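Pyridoxal phosphate homeostasis protein (Bifidobacterium adolescentis ATCC 15703, PDB 3CPG) probably binds pyridoxal 5'-phosphate and takes part in the homeostasis of this cofactor. Local coordinates at residues 139-143 / 144-148; 229-233 / 234-238. All blocks are in the same frame, centred on the assembly; numbering follows the deposited sequence.

Contact 1 of 2, residues 139-143 / 144-148; sequences ESVDS and IDLAE
Ser143 caps the start of helix 144-157 and grips its first turn with two atoms. Ser143 OG accepts from the backbone N of Leu146 at 2.9 Å, and the N-H points almost straight at it (163°). Ser143 O accepts from Ala147 N at 3.0 Å, the first i to i+4 bond of the helix. OG reaches forward to the Leu146 N-H because it stands between its own backbone N and carbonyl carbon, with chi1 at 68°. Leu146 CB lies 3.4 Å from Ser143 OG. With an alanine here the OG is gone, and the Leu146 N-H is likely to lose its capping acceptor. This N-cap sits at the strand-to-helix turn of a beta-alpha-beta unit of the TIM barrel, made of strand 137-141, helix 144-157 and strand 161-166. An apolar contact ties the end of the strand to the helix: Val141 CG1 meets Ala147 CB at 3.8 Å. Leu146 sends a methyl back over the turn, with CD2 3.8 Å from Ser140 O. Leu146 CD2 also lies 3.5 Å from Asp142 OD1, where the two side chains cross at about a right angle. Further out, Ser140 OG is bonded to Gly121 O, and Val141 also packs on Val163 of the next strand. Ile186 and Ile190 of helix 183-191 touch Ile144 and Ala147 respectively.

Contact 2 of 2, residues 229-233 / 234-238; sequences LASGE and PGTDR
Thr236 OG1 lies between a carbonyl and a water. Thr236 OG1 donates to Glu233 O at 2.6 Å and accepts from the water O at 2.8 Å. The donor lies 18° from the carbonyl plane of Glu233. The water O donates a second bond to Leu229 O, also at 2.8 Å, and so links the last turn of helix 211-231 to the loop that follows. With chi1 at 65°, Thr236 OG1 sits between its own backbone N and carbonyl carbon, facing the Glu233 carbonyl. Thr236 CG2 then lies beside the same carbonyl, 3.3 Å from Glu233 O.

Glu233 to Thr236 form a type II beta turn. Its closing bond, from Thr236 N to Glu233 O, is weak, so the threonine hydroxyl reinforces the turn at the same carbonyl. Pro234 and Gly235 fill the two middle positions, and Gly235 has the positive phi expected at the third position. Gly232, also with positive phi, is where the chain leaves the helix. Just before it, Ser231 OG accepts from Glu233 N at 3.3 Å and makes an ST turn. That hydroxyl is also bonded to Ile228 O in the helix.

On another side of Thr236, Leu229 brings one methyl to the loop backbone. Leu229 CD2 lies 3.4 Å from Thr236 O and 3.6 Å from Asp237 O. Thr236 OG1 donates to the turn carbonyl and accepts from the water that reaches Leu229 O, so one hydroxyl serves both the turn and the polar tie to the helix end.

In the fold
Both contacts are local and lie at opposite ends of different helices. Contact 1 is at the N-terminal end of helix 144-157, where the chain comes off strand 137-141. Contact 2 is at the C-terminal end of helix 211-231, in the loop that leads to strand 241-243. They share no element, and their nearest atoms are about 11 Å apart. Contact 1 is partly buried and adds apolar packing to its capping bonds. Contact 2 is at the surface and is mainly polar. A serine hydroxyl accepts from a backbone N-H in both contacts; contact 2 adds a threonine hydroxyl that both donates and accepts, with a water bridge.

Contact 1 of 2, residues 139-143 / 144-148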
ATOM      1  N   GLU A 139      -3.365   0.794   4.608  1.00  3.33           N
ATOM      2  CA  GLU A 139      -2.481  -0.359   4.750  1.00  3.53           C
ATOM      3  C   GLU A 139      -1.811  -0.539   6.103  1.00  5.50           C
ATOM      4  O   GLU A 139      -1.210  -1.582   6.362  1.00  6.58           O
ATOM      5  CB  GLU A 139      -1.375  -0.299   3.693  1.00  2.84           C
ATOM      6  CG  GLU A 139      -1.851  -0.426   2.260  1.00  4.81           C
ATOM      7  CD  GLU A 139      -0.709  -0.734   1.310  1.00  4.51           C
ATOM      8  OE1 GLU A 139       0.332  -1.241   1.782  1.00  5.73           O
ATOM      9  OE2 GLU A 139      -0.854  -0.492   0.093  1.00  5.37           O
ATOM     10  N   SER A 140      -1.924   0.462   6.968  1.00  4.64           N
ATOM     11  CA  SER A 140      -1.250   0.429   8.262  1.00  5.89           C
ATOM     12  C   SER A 140      -2.077   0.069   9.493  1.00  6.47           C
ATOM     13  O   SER A 140      -1.757   0.510  10.593  1.00  6.81           O
ATOM     14  CB  SER A 140      -0.592   1.785   8.498  1.00  5.80           C
ATOM     15  OG  SER A 140      -1.577   2.804   8.426  1.00  6.92           O
ATOM     16  N   VAL A 141      -3.132  -0.718   9.330  1.00  5.90           N
ATOM     17  CA  VAL A 141      -3.944  -1.090  10.486  1.00  5.49           C
ATOM     18  C   VAL A 141      -3.187  -2.180  11.245  1.00  7.65           C
ATOM     19  O   VAL A 141      -3.092  -3.321  10.789  1.00  7.61           O
ATOM     20  CB  VAL A 141      -5.329  -1.581  10.040  1.00  4.79           C
ATOM     21  CG1 VAL A 141      -6.206  -1.843  11.254  1.00  4.81           C
ATOM     22  CG2 VAL A 141      -5.977  -0.527   9.139  1.00  6.35           C
ATOM     23  N   ASP A 142      -2.656  -1.819  12.411  1.00  7.36           N
ATOM     24  CA  ASP A 142      -1.852  -2.737  13.206  1.00  7.94           C
ATOM     25  C   ASP A 142      -2.499  -3.273  14.479  1.00  7.71           C
ATOM     26  O   ASP A 142      -1.835  -3.937  15.277  1.00  8.08           O
ATOM     27  CB  ASP A 142      -0.526  -2.053  13.561  1.00 11.58           C
ATOM     28  CG  ASP A 142      -0.721  -0.812  14.419  1.00 15.15           C
ATOM     29  OD1 ASP A 142      -1.757  -0.135  14.270  1.00 18.87           O
ATOM     30  OD2 ASP A 142       0.167  -0.503  15.240  1.00 22.79           O
ATOM     31  N   SER A 143      -3.784  -3.001  14.673  1.00  7.62           N
ATOM     32  CA  SER A 143      -4.456  -3.476  15.875  1.00  8.54           C
ATOM     33  C   SER A 143      -5.973  -3.506  15.758  1.00  8.25           C
ATOM     34  O   SER A 143      -6.567  -2.809  14.931  1.00  7.87           O
ATOM     35  CB  SER A 143      -4.079  -2.595  17.064  1.00  8.65           C
ATOM     36  OG  SER A 143      -4.628  -1.297  16.906  1.00  9.65           O
ATOM     37  N   ILE A 144      -6.596  -4.326  16.597  1.00  9.35           N
ATOM     38  CA  ILE A 144      -8.045  -4.422  16.617  1.00  9.70           C
ATOM     39  C   ILE A 144      -8.560  -3.055  17.047  1.00 10.70           C
ATOM     40  O   ILE A 144      -9.580  -2.573  16.550  1.00 10.23           O
ATOM     41  CB  ILE A 144      -8.526  -5.479  17.638  1.00 11.26           C
ATOM     42  CG1 ILE A 144      -8.167  -6.882  17.138  1.00 11.79           C
ATOM     43  CG2 ILE A 144     -10.025  -5.343  17.860  1.00 13.20           C
ATOM     44  CD1 ILE A 144      -8.529  -8.009  18.104  1.00 14.19           C
ATOM     45  N   ASP A 145      -7.828  -2.432  17.968  1.00 10.83           N
ATOM     46  CA  ASP A 145      -8.195  -1.118  18.495  1.00 12.08           C
ATOM     47  C   ASP A 145      -8.283  -0.074  17.382  1.00 10.57           C
ATOM     48  O   ASP A 145      -9.278   0.648  17.280  1.00  8.07           O
ATOM     49  CB  ASP A 145      -7.178  -0.686  19.557  1.00 14.16           C
ATOM     50  CG  ASP A 145      -7.546   0.622  20.231  1.00 19.44           C
ATOM     51  OD1 ASP A 145      -8.727   0.796  20.599  1.00 20.82           O
ATOM     52  OD2 ASP A 145      -6.647   1.472  20.407  1.00 21.71           O
ATOM     53  N   LEU A 146      -7.247   0.007  16.551  1.00  7.52           N
ATOM     54  CA  LEU A 146      -7.254   0.974  15.454  1.00  6.21           C
ATOM     55  C   LEU A 146      -8.367   0.644  14.465  1.00  6.73           C
ATOM     56  O   LEU A 146      -9.081   1.530  14.009  1.00  6.17           O
ATOM     57  CB  LEU A 146      -5.899   0.990  14.729  1.00  5.86           C
ATOM     58  CG  LEU A 146      -5.743   1.977  13.562  1.00  5.63           C
ATOM     59  CD1 LEU A 146      -6.119   3.379  14.019  1.00  5.16           C
ATOM     60  CD2 LEU A 146      -4.302   1.957  13.043  1.00  4.86           C
ATOM     61  N   ALA A 147      -8.521  -0.638  14.151  1.00  6.44           N
ATOM     62  CA  ALA A 147      -9.552  -1.074  13.216  1.00  6.64           C
ATOM     63  C   ALA A 147     -10.936  -0.643  13.693  1.00  6.97           C
ATOM     64  O   ALA A 147     -11.780  -0.244  12.891  1.00  5.82           O
ATOM     65  CB  ALA A 147      -9.498  -2.590  13.055  1.00  4.88           C
ATOM     66  N   GLU A 148     -11.169  -0.732  14.999  1.00  7.05           N
ATOM     67  CA  GLU A 148     -12.457  -0.337  15.568  1.00  8.93           C
ATOM     68  C   GLU A 148     -12.663   1.168  15.415  1.00  8.00           C
ATOM     69  O   GLU A 148     -13.758   1.626  15.089  1.00  9.25           O
ATOM     70  CB  GLU A 148     -12.532  -0.699  17.054  1.00 12.97           C
ATOM     71  CG  GLU A 148     -12.501  -2.185  17.367  1.00 19.99           C
ATOM     72  CD  GLU A 148     -12.542  -2.464  18.863  1.00 24.41           C
ATOM     73  OE1 GLU A 148     -11.718  -1.884  19.603  1.00 26.82           O
ATOM     74  OE2 GLU A 148     -13.393  -3.269  19.301  1.00 27.93           O
TER

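Contact 2 of 2, residues 229-233 / 234-238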
ATOM      1  N   LEU A 229      -7.564 -16.609   4.661  1.00  6.62           N
ATOM      2  CA  LEU A 229      -8.479 -16.900   3.563  1.00  7.64           C
ATOM      3  C   LEU A 229      -9.131 -18.262   3.763  1.00  9.44           C
ATOM      4  O   LEU A 229     -10.320 -18.448   3.496  1.00  9.62           O
ATOM      5  CB  LEU A 229      -7.733 -16.895   2.230  1.00  9.40           C
ATOM      6  CG  LEU A 229      -7.439 -15.541   1.589  1.00 11.70           C
ATOM      7  CD1 LEU A 229      -6.699 -15.752   0.282  1.00 12.57           C
ATOM      8  CD2 LEU A 229      -8.749 -14.802   1.339  1.00 12.12           C
ATOM      9  N   ALA A 230      -8.343 -19.216   4.241  1.00  8.06           N
ATOM     10  CA  ALA A 230      -8.841 -20.566   4.458  1.00  8.73           C
ATOM     11  C   ALA A 230      -9.860 -20.666   5.588  1.00  9.16           C
ATOM     12  O   ALA A 230     -10.716 -21.551   5.574  1.00 10.28           O
ATOM     13  CB  ALA A 230      -7.672 -21.509   4.729  1.00  8.05           C
ATOM     14  N   SER A 231      -9.783 -19.754   6.554  1.00  8.80           N
ATOM     15  CA  SER A 231     -10.687 -19.784   7.704  1.00  9.66           C
ATOM     16  C   SER A 231     -12.157 -19.671   7.323  1.00 11.23           C
ATOM     17  O   SER A 231     -13.021 -20.271   7.966  1.00 12.95           O
ATOM     18  CB  SER A 231     -10.334 -18.666   8.694  1.00  9.69           C
ATOM     19  OG  SER A 231     -10.825 -17.411   8.253  1.00 11.81           O
ATOM     20  N   GLY A 232     -12.438 -18.893   6.284  1.00 11.71           N
ATOM     21  CA  GLY A 232     -13.811 -18.727   5.847  1.00 13.41           C
ATOM     22  C   GLY A 232     -14.673 -17.990   6.856  1.00 15.02           C
ATOM     23  O   GLY A 232     -15.902 -18.063   6.798  1.00 15.36           O
ATOM     24  N   GLU A 233     -14.040 -17.281   7.785  1.00 14.27           N
ATOM     25  CA  GLU A 233     -14.786 -16.534   8.788  1.00 15.54           C
ATOM     26  C   GLU A 233     -15.343 -15.261   8.158  1.00 14.13           C
ATOM     27  O   GLU A 233     -14.840 -14.795   7.139  1.00 12.35           O
ATOM     28  CB  GLU A 233     -13.886 -16.192   9.976  1.00 18.93           C
ATOM     29  CG  GLU A 233     -13.170 -17.398  10.562  1.00 23.57           C
ATOM     30  CD  GLU A 233     -13.078 -17.356  12.073  1.00 27.22           C
ATOM     31  OE1 GLU A 233     -12.760 -16.282  12.626  1.00 29.12           O
ATOM     32  OE2 GLU A 233     -13.314 -18.405  12.709  1.00 31.05           O
ATOM     33  N   PRO A 234     -16.398 -14.687   8.755  1.00 13.38           N
ATOM     34  CA  PRO A 234     -17.027 -13.466   8.245  1.00 13.09           C
ATOM     35  C   PRO A 234     -16.051 -12.342   7.908  1.00 11.56           C
ATOM     36  O   PRO A 234     -15.188 -11.991   8.712  1.00 11.58           O
ATOM     37  CB  PRO A 234     -17.983 -13.081   9.372  1.00 13.34           C
ATOM     38  CG  PRO A 234     -18.399 -14.413   9.909  1.00 15.47           C
ATOM     39  CD  PRO A 234     -17.085 -15.158   9.973  1.00 14.92           C
ATOM     40  N   GLY A 235     -16.199 -11.792   6.706  1.00 11.00           N
ATOM     41  CA  GLY A 235     -15.352 -10.699   6.267  1.00 11.02           C
ATOM     42  C   GLY A 235     -13.889 -11.025   6.022  1.00 12.44           C
ATOM     43  O   GLY A 235     -13.043 -10.138   6.120  1.00 12.66           O
ATOM     44  N   THR A 236     -13.579 -12.276   5.694  1.00 11.36           N
ATOM     45  CA  THR A 236     -12.188 -12.654   5.449  1.00 11.07           C
ATOM     46  C   THR A 236     -11.913 -13.142   4.028  1.00 11.99           C
ATOM     47  O   THR A 236     -10.759 -13.336   3.654  1.00 12.49           O
ATOM     48  CB  THR A 236     -11.732 -13.773   6.408  1.00 11.48           C
ATOM     49  OG1 THR A 236     -12.477 -14.965   6.132  1.00 13.14           O
ATOM     50  CG2 THR A 236     -11.951 -13.364   7.858  1.00 10.68           C
ATOM     51  N   ASP A 237     -12.961 -13.333   3.232  1.00 13.04           N
ATOM     52  CA  ASP A 237     -12.792 -13.841   1.871  1.00 14.78           C
ATOM     53  C   ASP A 237     -12.057 -12.928   0.890  1.00 13.43           C
ATOM     54  O   ASP A 237     -11.696 -13.364  -0.203  1.00 14.99           O
ATOM     55  CB  ASP A 237     -14.152 -14.216   1.275  1.00 20.01           C
ATOM     56  CG  ASP A 237     -14.998 -13.006   0.961  1.00 24.19           C
ATOM     57  OD1 ASP A 237     -15.324 -12.248   1.898  1.00 28.87           O
ATOM     58  OD2 ASP A 237     -15.336 -12.812  -0.226  1.00 30.55           O
ATOM     59  N   ARG A 238     -11.836 -11.672   1.263  1.00 11.70           N
ATOM     60  CA  ARG A 238     -11.139 -10.747   0.378  1.00 10.97           C
ATOM     61  C   ARG A 238      -9.746 -10.386   0.878  1.00  9.37           C
ATOM     62  O   ARG A 238      -9.110  -9.471   0.361  1.00 10.06           O
ATOM     63  CB  ARG A 238     -11.972  -9.478   0.171  1.00 12.85           C
ATOM     64  CG  ARG A 238     -13.184  -9.693  -0.727  1.00 18.39           C
ATOM     65  CD  ARG A 238     -13.858  -8.376  -1.075  1.00 23.34           C
ATOM     66  NE  ARG A 238     -14.894  -8.527  -2.095  1.00 28.46           N
ATOM     67  CZ  ARG A 238     -16.016  -9.221  -1.932  1.00 30.09           C
ATOM     68  NH1 ARG A 238     -16.257  -9.840  -0.783  1.00 31.36           N
ATOM     69  NH2 ARG A 238     -16.901  -9.294  -2.919  1.00 32.24           N
TER
HETATM   70  O   HOH W   1     -12.366 -16.563   3.820  1.00 17.28           O